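Long-range contacts in UDP-glucose 6-dehydrogenase (Pyrobaculum islandicum, PDB 3VTF), which probably catalyses the NAD-dependent oxidation of UDP-glucose to UDP-glucuronate, using two NAD+ for each sugar nucleotide: residues Val141-Val146 with Ala171-Phe176; Ala396-Val401 with Leu416-Lys421. All coordinates share one frame; numbering follows the deposited sequence.

Contact 1 of 2, residues Val141-Val146 with Ala171-Phe176; sequences VVKSTV and ASNPEF. With UPG (uridine-5'-diphosphate-glucose), chain B.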
ATOM      1  N   VAL A 141     -21.338  -3.290  22.170  1.00 18.73           N
ATOM      2  CA  VAL A 141     -20.267  -3.505  21.173  1.00 17.26           C
ATOM      3  C   VAL A 141     -20.469  -2.523  20.026  1.00 18.30           C
ATOM      4  O   VAL A 141     -21.592  -2.451  19.425  1.00 17.37           O
ATOM      5  CB  VAL A 141     -20.351  -4.984  20.626  1.00 17.96           C
ATOM      6  CG1 VAL A 141     -19.185  -5.273  19.586  1.00 17.12           C
ATOM      7  CG2 VAL A 141     -20.326  -6.023  21.773  1.00 16.39           C
ATOM      8  N   VAL A 142     -19.429  -1.795  19.681  1.00 16.81           N
ATOM      9  CA  VAL A 142     -19.562  -0.804  18.635  1.00 18.08           C
ATOM     10  C   VAL A 142     -19.040  -1.430  17.300  1.00 17.21           C
ATOM     11  O   VAL A 142     -17.809  -1.698  17.194  1.00 16.27           O
ATOM     12  CB  VAL A 142     -18.727   0.467  18.958  1.00 20.40           C
ATOM     13  CG1 VAL A 142     -18.938   1.518  17.835  1.00 19.60           C
ATOM     14  CG2 VAL A 142     -19.061   1.085  20.362  1.00 22.78           C
ATOM     15  N   LYS A 143     -19.951  -1.653  16.343  1.00 18.25           N
ATOM     16  CA  LYS A 143     -19.524  -2.141  14.988  1.00 20.81           C
ATOM     17  C   LYS A 143     -19.369  -0.947  14.031  1.00 21.87           C
ATOM     18  O   LYS A 143     -18.614  -1.010  13.117  1.00 21.80           O
ATOM     19  CB  LYS A 143     -20.598  -3.048  14.407  1.00 25.12           C
ATOM     20  CG  LYS A 143     -20.648  -4.430  15.021  1.00 30.75           C
ATOM     21  CD  LYS A 143     -19.348  -5.155  14.832  1.00 42.82           C
ATOM     22  CE  LYS A 143     -19.207  -5.757  13.473  1.00 33.88           C
ATOM     23  NZ  LYS A 143     -18.018  -6.727  13.601  1.00 29.55           N
ATOM     24  N   SER A 144     -20.164   0.125  14.248  1.00 21.28           N
ATOM     25  CA  SER A 144     -20.042   1.409  13.571  1.00 19.36           C
ATOM     26  C   SER A 144     -18.586   1.837  13.458  1.00 17.25           C
ATOM     27  O   SER A 144     -17.860   1.675  14.400  1.00 19.09           O
ATOM     28  CB  SER A 144     -20.891   2.504  14.330  1.00 20.38           C
ATOM     29  OG  SER A 144     -22.250   2.023  14.375  1.00 19.45           O
ATOM     30  N   THR A 145     -18.204   2.447  12.318  1.00 17.95           N
ATOM     31  CA  THR A 145     -16.939   3.064  12.144  1.00 17.97           C
ATOM     32  C   THR A 145     -16.889   4.385  12.866  1.00 20.93           C
ATOM     33  O   THR A 145     -17.610   5.319  12.483  1.00 20.75           O
ATOM     34  CB  THR A 145     -16.646   3.250  10.601  1.00 19.39           C
ATOM     35  OG1 THR A 145     -16.646   1.908  10.034  1.00 18.79           O
ATOM     36  CG2 THR A 145     -15.216   3.860  10.443  1.00 16.03           C
ATOM     37  N   VAL A 146     -16.101   4.436  13.943  1.00 18.03           N
ATOM     38  CA  VAL A 146     -16.111   5.583  14.811  1.00 16.35           C
ATOM     39  C   VAL A 146     -14.660   5.960  15.078  1.00 18.88           C
ATOM     40  O   VAL A 146     -13.738   5.107  15.152  1.00 19.90           O
ATOM     41  CB  VAL A 146     -16.788   5.297  16.173  1.00 16.83           C
ATOM     42  CG1 VAL A 146     -18.284   5.107  16.071  1.00 16.27           C
ATOM     43  CG2 VAL A 146     -16.139   4.026  16.870  1.00 14.95           C
ATOM     44  N   ALA A 171     -16.891  -2.627  24.099  1.00 18.76           N
ATOM     45  CA  ALA A 171     -15.867  -3.163  23.264  1.00 18.46           C
ATOM     46  C   ALA A 171     -16.026  -2.552  21.875  1.00 17.62           C
ATOM     47  O   ALA A 171     -17.171  -2.377  21.404  1.00 18.05           O
ATOM     48  CB  ALA A 171     -15.985  -4.699  23.137  1.00 21.51           C
ATOM     49  N   SER A 172     -14.916  -2.353  21.199  1.00 15.87           N
ATOM     50  CA  SER A 172     -14.935  -1.958  19.781  1.00 17.33           C
ATOM     51  C   SER A 172     -14.683  -3.317  19.037  1.00 17.87           C
ATOM     52  O   SER A 172     -13.808  -4.095  19.414  1.00 20.53           O
ATOM     53  CB  SER A 172     -13.739  -1.023  19.543  1.00 21.27           C
ATOM     54  OG  SER A 172     -13.482  -0.923  18.140  1.00 25.22           O
ATOM     55  N   ASN A 173     -15.490  -3.597  18.028  1.00 18.64           N
ATOM     56  CA  ASN A 173     -15.354  -4.835  17.246  1.00 17.65           C
ATOM     57  C   ASN A 173     -15.641  -4.399  15.802  1.00 17.52           C
ATOM     58  O   ASN A 173     -16.796  -4.457  15.281  1.00 18.08           O
ATOM     59  CB  ASN A 173     -16.392  -5.887  17.766  1.00 19.98           C
ATOM     60  CG  ASN A 173     -16.407  -7.170  16.922  1.00 23.89           C
ATOM     61  OD1 ASN A 173     -15.345  -7.635  16.345  1.00 25.88           O
ATOM     62  ND2 ASN A 173     -17.578  -7.719  16.781  1.00 21.77           N
ATOM     63  N   PRO A 174     -14.615  -3.828  15.158  1.00 15.92           N
ATOM     64  CA  PRO A 174     -14.908  -3.233  13.880  1.00 18.87           C
ATOM     65  C   PRO A 174     -15.322  -4.264  12.847  1.00 20.31           C
ATOM     66  O   PRO A 174     -15.106  -5.504  13.045  1.00 24.83           O
ATOM     67  CB  PRO A 174     -13.561  -2.600  13.453  1.00 19.41           C
ATOM     68  CG  PRO A 174     -12.521  -3.175  14.354  1.00 23.88           C
ATOM     69  CD  PRO A 174     -13.244  -3.509  15.648  1.00 16.00           C
ATOM     70  N   GLU A 175     -15.930  -3.766  11.794  1.00 23.52           N
ATOM     71  CA  GLU A 175     -16.410  -4.703  10.747  1.00 28.98           C
ATOM     72  C   GLU A 175     -15.687  -4.419   9.457  1.00 23.37           C
ATOM     73  O   GLU A 175     -15.171  -3.312   9.274  1.00 20.74           O
ATOM     74  CB  GLU A 175     -17.913  -4.582  10.598  1.00 31.01           C
ATOM     75  CG  GLU A 175     -18.329  -3.150  10.311  1.00 31.89           C
ATOM     76  CD  GLU A 175     -18.160  -2.821   8.860  1.00 34.64           C
ATOM     77  OE1 GLU A 175     -18.183  -3.783   7.988  1.00 38.75           O
ATOM     78  OE2 GLU A 175     -18.009  -1.627   8.568  1.00 38.27           O
ATOM     79  N   PHE A 176     -15.508  -5.457   8.651  1.00 21.17           N
ATOM     80  CA  PHE A 176     -14.692  -5.387   7.483  1.00 24.40           C
ATOM     81  C   PHE A 176     -15.418  -5.965   6.281  1.00 25.32           C
ATOM     82  O   PHE A 176     -14.759  -6.225   5.248  1.00 34.28           O
ATOM     83  CB  PHE A 176     -13.404  -6.180   7.734  1.00 26.35           C
ATOM     84  CG  PHE A 176     -12.557  -5.620   8.854  1.00 23.74           C
ATOM     85  CD1 PHE A 176     -11.878  -4.393   8.702  1.00 22.57           C
ATOM     86  CD2 PHE A 176     -12.489  -6.285  10.077  1.00 23.08           C
ATOM     87  CE1 PHE A 176     -11.099  -3.850   9.740  1.00 20.21           C
ATOM     88  CE2 PHE A 176     -11.690  -5.764  11.114  1.00 23.30           C
ATOM     89  CZ  PHE A 176     -11.032  -4.528  10.946  1.00 21.20           C
TER
HETATM   90  N1  UPG B1001     -12.342   0.412  -6.347  1.00 23.90           N
HETATM   91  C2  UPG B1001     -11.415   0.949  -7.289  1.00 23.29           C
HETATM   92  N3  UPG B1001     -10.328   0.241  -7.601  1.00 22.31           N
HETATM   93  C4  UPG B1001     -10.073  -0.961  -6.958  1.00 24.34           C
HETATM   94  C5  UPG B1001     -10.965  -1.527  -5.982  1.00 23.78           C
HETATM   95  C6  UPG B1001     -12.101  -0.751  -5.672  1.00 22.90           C
HETATM   96  O2  UPG B1001     -11.614   2.068  -7.860  1.00 22.06           O
HETATM   97  O4  UPG B1001      -8.994  -1.577  -7.248  1.00 22.33           O
HETATM   98  C1C UPG B1001     -13.503   1.283  -6.048  1.00 22.68           C
HETATM   99  C2C UPG B1001     -14.792   0.510  -6.244  1.00 25.70           C
HETATM  100  O2C UPG B1001     -15.290   0.615  -7.575  1.00 23.54           O
HETATM  101  C3C UPG B1001     -15.742   1.203  -5.242  1.00 25.06           C
HETATM  102  C4C UPG B1001     -14.826   1.635  -4.096  1.00 21.74           C
HETATM  103  O4C UPG B1001     -13.485   1.500  -4.619  1.00 23.46           O
HETATM  104  O3C UPG B1001     -16.224   2.443  -5.826  1.00 24.60           O
HETATM  105  C5C UPG B1001     -14.950   0.745  -2.837  1.00 26.48           C
HETATM  106  O5C UPG B1001     -15.006  -0.618  -3.275  1.00 26.47           O
HETATM  107  PA  UPG B1001     -15.173  -1.848  -2.132  1.00 30.73           P
HETATM  108  O1A UPG B1001     -13.932  -1.881  -1.182  1.00 25.13           O
HETATM  109  O2A UPG B1001     -15.697  -3.108  -2.866  1.00 33.07           O
HETATM  110  O3A UPG B1001     -16.546  -1.350  -1.454  1.00 29.60           O
HETATM  111  PB  UPG B1001     -17.065  -1.340   0.103  1.00 31.34           P
HETATM  112  O1B UPG B1001     -18.287  -2.221   0.170  1.00 32.13           O
HETATM  113  O2B UPG B1001     -17.256   0.196   0.179  1.00 33.54           O
HETATM  114  O3B UPG B1001     -16.003  -2.008   1.087  1.00 28.67           O
HETATM  115  C1' UPG B1001     -15.083  -1.181   1.865  1.00 28.03           C
HETATM  116  C2' UPG B1001     -13.953  -2.082   2.311  1.00 26.37           C
HETATM  117  C3' UPG B1001     -14.507  -3.053   3.381  1.00 27.25           C
HETATM  118  C4' UPG B1001     -15.111  -2.198   4.521  1.00 28.37           C
HETATM  119  C5' UPG B1001     -16.350  -1.414   3.930  1.00 27.96           C
HETATM  120  C6' UPG B1001     -17.079  -0.453   4.895  1.00 27.79           C
HETATM  121  O2' UPG B1001     -13.703  -2.802   1.041  1.00 25.44           O
HETATM  122  O3' UPG B1001     -13.418  -3.828   3.841  1.00 25.38           O
HETATM  123  O4' UPG B1001     -15.623  -3.118   5.510  1.00 29.95           O
HETATM  124  O5' UPG B1001     -15.722  -0.527   2.961  1.00 31.91           O
HETATM  125  O6' UPG B1001     -16.148   0.048   5.885  1.00 23.12           O
HETATM  126  O   HOH W   1     -15.424   0.068  16.765  1.00 26.77           O
HETATM  127  O   HOH W   2     -16.075  -0.666  12.005  1.00 26.69           O
HETATM  128  O   HOH W   3     -19.414  -0.291  10.115  1.00 40.21           O
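Val141 and Val142 pair with Ala171 and Ser172 as neighbouring parallel strands. Val142 N donates to Ala171 O at 2.9 Å. Just past the strand, Asn173 N returns a nearly straight bond to Val142 O at 3.1 Å, with an N-H...O angle of 176°. CG1 of Val141 packs against CB of Asn173, 3.4 Å away. Past the strand ends the side chain of Lys143 takes over. Bends at chi2 and chi3 (-60° and -80°) lay it alongside the Asn173 side chain, pointing the same way. Its NZ then makes a weak bond to Pro174 O at 3.2 Å, while CE rests on CB of Glu175. Waters fill in where the chains diverge. One joins Val142 O to the hydroxyl of Ser172. A second accepts from Glu175 N and donates to Lys143 O. A third donates both to Lys143 O and, at 2.5 Å, to Glu175 OE2, so two waters tie one carbonyl to Glu175. The other carboxylate oxygen, OE1, accepts from Leu177 N, which fixes the group beside the sugar. Phe176 O accepts from O3' of the UDP-glucose at 3.1 Å. Thr145, a predicted NAD-binding residue, bonds through its O to Thr107 OG1. These are the C-terminal ends of two strands in a beta-alpha-beta unit of the Rossmann-type domain, where nucleotide sites commonly lie. Helix 151-160 connects the strands and touches Val142 and Ser172. Strand 100-103 lies next to Val141, helix 31-43 meets Lys143 and Glu175, and helix 221-251 reaches Thr145 and Ser172.

Contact 2 of 2, residues Ala396-Val401 with Leu416-Lys421; sequences ALLDQV and LDYRGK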
ATOM      1  N   ALA A 396     -28.309   0.025 -26.814  1.00 39.92           N
ATOM      2  CA  ALA A 396     -29.155   1.083 -27.305  1.00 35.76           C
ATOM      3  C   ALA A 396     -28.629   2.428 -26.827  1.00 34.84           C
ATOM      4  O   ALA A 396     -28.695   3.432 -27.547  1.00 35.63           O
ATOM      5  CB  ALA A 396     -30.589   0.871 -26.826  1.00 40.14           C
ATOM      6  N   LEU A 397     -28.116   2.467 -25.597  1.00 36.70           N
ATOM      7  CA  LEU A 397     -27.483   3.730 -25.102  1.00 34.90           C
ATOM      8  C   LEU A 397     -26.261   4.067 -25.998  1.00 31.33           C
ATOM      9  O   LEU A 397     -26.121   5.186 -26.463  1.00 35.53           O
ATOM     10  CB  LEU A 397     -27.068   3.604 -23.611  1.00 35.20           C
ATOM     11  CG  LEU A 397     -26.261   4.804 -23.039  1.00 39.93           C
ATOM     12  CD1 LEU A 397     -26.453   4.939 -21.506  1.00 35.97           C
ATOM     13  CD2 LEU A 397     -24.747   4.649 -23.404  1.00 33.32           C
ATOM     14  N   LEU A 398     -25.377   3.095 -26.245  1.00 34.81           N
ATOM     15  CA  LEU A 398     -24.190   3.383 -27.100  1.00 33.27           C
ATOM     16  C   LEU A 398     -24.585   3.896 -28.487  1.00 34.50           C
ATOM     17  O   LEU A 398     -24.019   4.871 -29.013  1.00 35.54           O
ATOM     18  CB  LEU A 398     -23.368   2.118 -27.262  1.00 36.89           C
ATOM     19  CG  LEU A 398     -22.640   1.579 -26.050  1.00 29.78           C
ATOM     20  CD1 LEU A 398     -21.893   0.313 -26.374  1.00 33.74           C
ATOM     21  CD2 LEU A 398     -21.670   2.714 -25.673  1.00 30.21           C
ATOM     22  N   ASP A 399     -25.650   3.308 -29.025  1.00 38.11           N
ATOM     23  CA  ASP A 399     -26.107   3.593 -30.421  1.00 39.75           C
ATOM     24  C   ASP A 399     -26.654   4.983 -30.514  1.00 40.30           C
ATOM     25  O   ASP A 399     -26.623   5.584 -31.593  1.00 48.52           O
ATOM     26  CB  ASP A 399     -27.184   2.571 -30.940  1.00 36.46           C
ATOM     27  CG  ASP A 399     -26.674   1.147 -31.018  1.00 39.30           C
ATOM     28  OD1 ASP A 399     -25.452   0.863 -30.973  1.00 46.97           O
ATOM     29  OD2 ASP A 399     -27.515   0.240 -31.080  1.00 45.13           O
ATOM     30  N   GLN A 400     -27.145   5.508 -29.388  1.00 41.24           N
ATOM     31  CA  GLN A 400     -27.695   6.869 -29.331  1.00 41.43           C
ATOM     32  C   GLN A 400     -26.724   7.996 -29.006  1.00 40.99           C
ATOM     33  O   GLN A 400     -27.091   9.161 -29.151  1.00 40.06           O
ATOM     34  CB  GLN A 400     -28.761   6.936 -28.253  1.00 48.09           C
ATOM     35  CG  GLN A 400     -30.175   7.030 -28.762  1.00 60.83           C
ATOM     36  CD  GLN A 400     -31.125   7.390 -27.621  1.00 62.20           C
ATOM     37  OE1 GLN A 400     -31.396   6.551 -26.760  1.00 57.19           O
ATOM     38  NE2 GLN A 400     -31.605   8.651 -27.596  1.00 57.69           N
ATOM     39  N   VAL A 401     -25.558   7.698 -28.426  1.00 38.58           N
ATOM     40  CA  VAL A 401     -24.691   8.818 -27.990  1.00 37.13           C
ATOM     41  C   VAL A 401     -23.486   8.985 -28.910  1.00 37.23           C
ATOM     42  O   VAL A 401     -23.056   8.034 -29.555  1.00 43.46           O
ATOM     43  CB  VAL A 401     -24.214   8.638 -26.503  1.00 34.35           C
ATOM     44  CG1 VAL A 401     -25.399   8.615 -25.562  1.00 37.11           C
ATOM     45  CG2 VAL A 401     -23.435   7.349 -26.326  1.00 34.30           C
ATOM     46  N   LEU A 416     -20.266  -5.492 -25.131  1.00 33.83           N
ATOM     47  CA  LEU A 416     -20.971  -4.557 -25.966  1.00 31.62           C
ATOM     48  C   LEU A 416     -20.183  -4.181 -27.267  1.00 28.83           C
ATOM     49  O   LEU A 416     -18.967  -4.455 -27.365  1.00 29.29           O
ATOM     50  CB  LEU A 416     -21.305  -3.262 -25.176  1.00 32.22           C
ATOM     51  CG  LEU A 416     -22.189  -3.358 -23.911  1.00 35.40           C
ATOM     52  CD1 LEU A 416     -22.327  -1.958 -23.272  1.00 30.56           C
ATOM     53  CD2 LEU A 416     -23.583  -3.841 -24.374  1.00 34.13           C
ATOM     54  N   ASP A 417     -20.850  -3.459 -28.171  1.00 28.64           N
ATOM     55  CA  ASP A 417     -20.218  -3.088 -29.441  1.00 31.51           C
ATOM     56  C   ASP A 417     -19.890  -1.624 -29.364  1.00 30.78           C
ATOM     57  O   ASP A 417     -20.744  -0.786 -29.485  1.00 27.71           O
ATOM     58  CB  ASP A 417     -21.166  -3.378 -30.618  1.00 34.29           C
ATOM     59  CG  ASP A 417     -20.520  -3.067 -31.968  1.00 36.98           C
ATOM     60  OD1 ASP A 417     -19.354  -2.574 -32.007  1.00 33.94           O
ATOM     61  OD2 ASP A 417     -21.182  -3.236 -32.989  1.00 35.47           O
ATOM     62  N   TYR A 418     -18.628  -1.310 -29.125  1.00 28.30           N
ATOM     63  CA  TYR A 418     -18.203   0.072 -28.958  1.00 29.18           C
ATOM     64  C   TYR A 418     -17.655   0.668 -30.252  1.00 32.28           C
ATOM     65  O   TYR A 418     -17.104   1.748 -30.233  1.00 27.10           O
ATOM     66  CB  TYR A 418     -17.130   0.208 -27.877  1.00 29.48           C
ATOM     67  CG  TYR A 418     -17.533  -0.209 -26.485  1.00 26.63           C
ATOM     68  CD1 TYR A 418     -18.115   0.686 -25.606  1.00 25.64           C
ATOM     69  CD2 TYR A 418     -17.301  -1.494 -26.045  1.00 26.90           C
ATOM     70  CE1 TYR A 418     -18.472   0.299 -24.337  1.00 25.93           C
ATOM     71  CE2 TYR A 418     -17.654  -1.888 -24.784  1.00 26.83           C
ATOM     72  CZ  TYR A 418     -18.236  -0.986 -23.934  1.00 26.03           C
ATOM     73  OH  TYR A 418     -18.578  -1.396 -22.682  1.00 28.19           O
ATOM     74  N   ARG A 419     -17.791  -0.046 -31.360  1.00 30.52           N
ATOM     75  CA  ARG A 419     -17.161   0.395 -32.600  1.00 30.89           C
ATOM     76  C   ARG A 419     -17.722   1.726 -33.073  1.00 26.03           C
ATOM     77  O   ARG A 419     -18.907   1.946 -33.053  1.00 32.96           O
ATOM     78  CB  ARG A 419     -17.269  -0.691 -33.673  1.00 29.69           C
ATOM     79  CG  ARG A 419     -16.449  -1.917 -33.337  1.00 31.43           C
ATOM     80  CD  ARG A 419     -16.677  -3.073 -34.284  1.00 50.00           C
ATOM     81  NE  ARG A 419     -18.055  -3.537 -34.319  1.00 44.45           N
ATOM     82  CZ  ARG A 419     -18.453  -4.566 -35.045  1.00 41.00           C
ATOM     83  NH1 ARG A 419     -19.710  -4.941 -35.039  1.00 36.19           N
ATOM     84  NH2 ARG A 419     -17.574  -5.214 -35.780  1.00 36.20           N
ATOM     85  N   GLY A 420     -16.841   2.618 -33.486  1.00 28.34           N
ATOM     86  CA  GLY A 420     -17.249   3.895 -34.005  1.00 26.44           C
ATOM     87  C   GLY A 420     -17.556   4.895 -32.919  1.00 32.92           C
ATOM     88  O   GLY A 420     -17.927   6.015 -33.202  1.00 28.56           O
ATOM     89  N   LYS A 421     -17.384   4.504 -31.666  1.00 30.09           N
ATOM     90  CA  LYS A 421     -17.770   5.434 -30.592  1.00 32.80           C
ATOM     91  C   LYS A 421     -16.518   6.096 -29.998  1.00 30.21           C
ATOM     92  O   LYS A 421     -15.402   5.619 -30.185  1.00 27.93           O
ATOM     93  CB  LYS A 421     -18.556   4.700 -29.513  1.00 33.43           C
ATOM     94  CG  LYS A 421     -19.925   4.142 -29.991  1.00 35.10           C
ATOM     95  CD  LYS A 421     -20.906   5.209 -30.433  1.00 34.98           C
ATOM     96  CE  LYS A 421     -22.050   4.547 -31.151  1.00 44.45           C
ATOM     97  NZ  LYS A 421     -22.977   5.643 -31.521  1.00 35.51           N
TER
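Lys421 bends once, at chi2 (-63°), and then runs out straight through chi3 and chi4 to the end of helix 394-400. In Leu398 a chi1 of -69° turns CG toward the loop, and an extended chi2 sends CD1 on to it. These two side chains carry most of the contact. NZ of Lys421 bonds to two carbonyls. It donates to Val401 O at 3.1 Å, almost in line with that C=O (160°). A weak bond, by its geometry, goes to Leu398 O at 2.8 Å. Leu398 O belongs to the last turn of helix 394-400 and Val401 O follows it. The helix dipole would probably favour a positive charge there.

CD1 of Leu398 makes the apolar half. It touches CB of Leu416 at 3.8 Å and lies 3.5 Å from Asp417 O. The same methyl makes an off-centre CH-pi contact with the Tyr418 ring, 4.3 Å from its centroid. The hydroxyl of Tyr418 bonds to Tyr413 O. Leu339 of strand 335-339 also touches Leu398, Leu416 and Tyr418, and so joins this cluster to the sheet.

The loop is held in shape from within. Asp417 OD1 accepts from Arg419 N at 3.0 Å, forming an Asx turn. Arg419 also grips the carboxylate side-on, NE to OD1 at 2.8 Å and NH1 to OD2 at 3.0 Å. NE and the backbone N reach OD1 from opposite faces of the carboxylate. A type II beta turn from Tyr418 to Lys421 overlaps it, with Gly420 at positive phi, and leads into strand 422-425. Thus a loop lysine bonds to carbonyls at the C-terminal end of a helix, in the Rossmann-like alpha/beta UDP-binding domain, whose parallel sheet has the order 3-2-1-4-5-6.

In the fold
Contacts 1 and 2 belong to the two alpha/beta domains of the enzyme, the first to the NAD-binding domain and the second to the UDP-binding domain. They follow one another along the chain. Their centres are about 45 Å apart and their nearest atoms about 29 Å, on opposite sides of the chain's centre. Contact 1 borders the sugar end of the bound UDP-glucose. Contact 2 lies at the periphery, about 31 Å between its centre and that of the chain. The side chain of Tyr418 is about 9 Å from that of Arg427, which binds UDP-glucose.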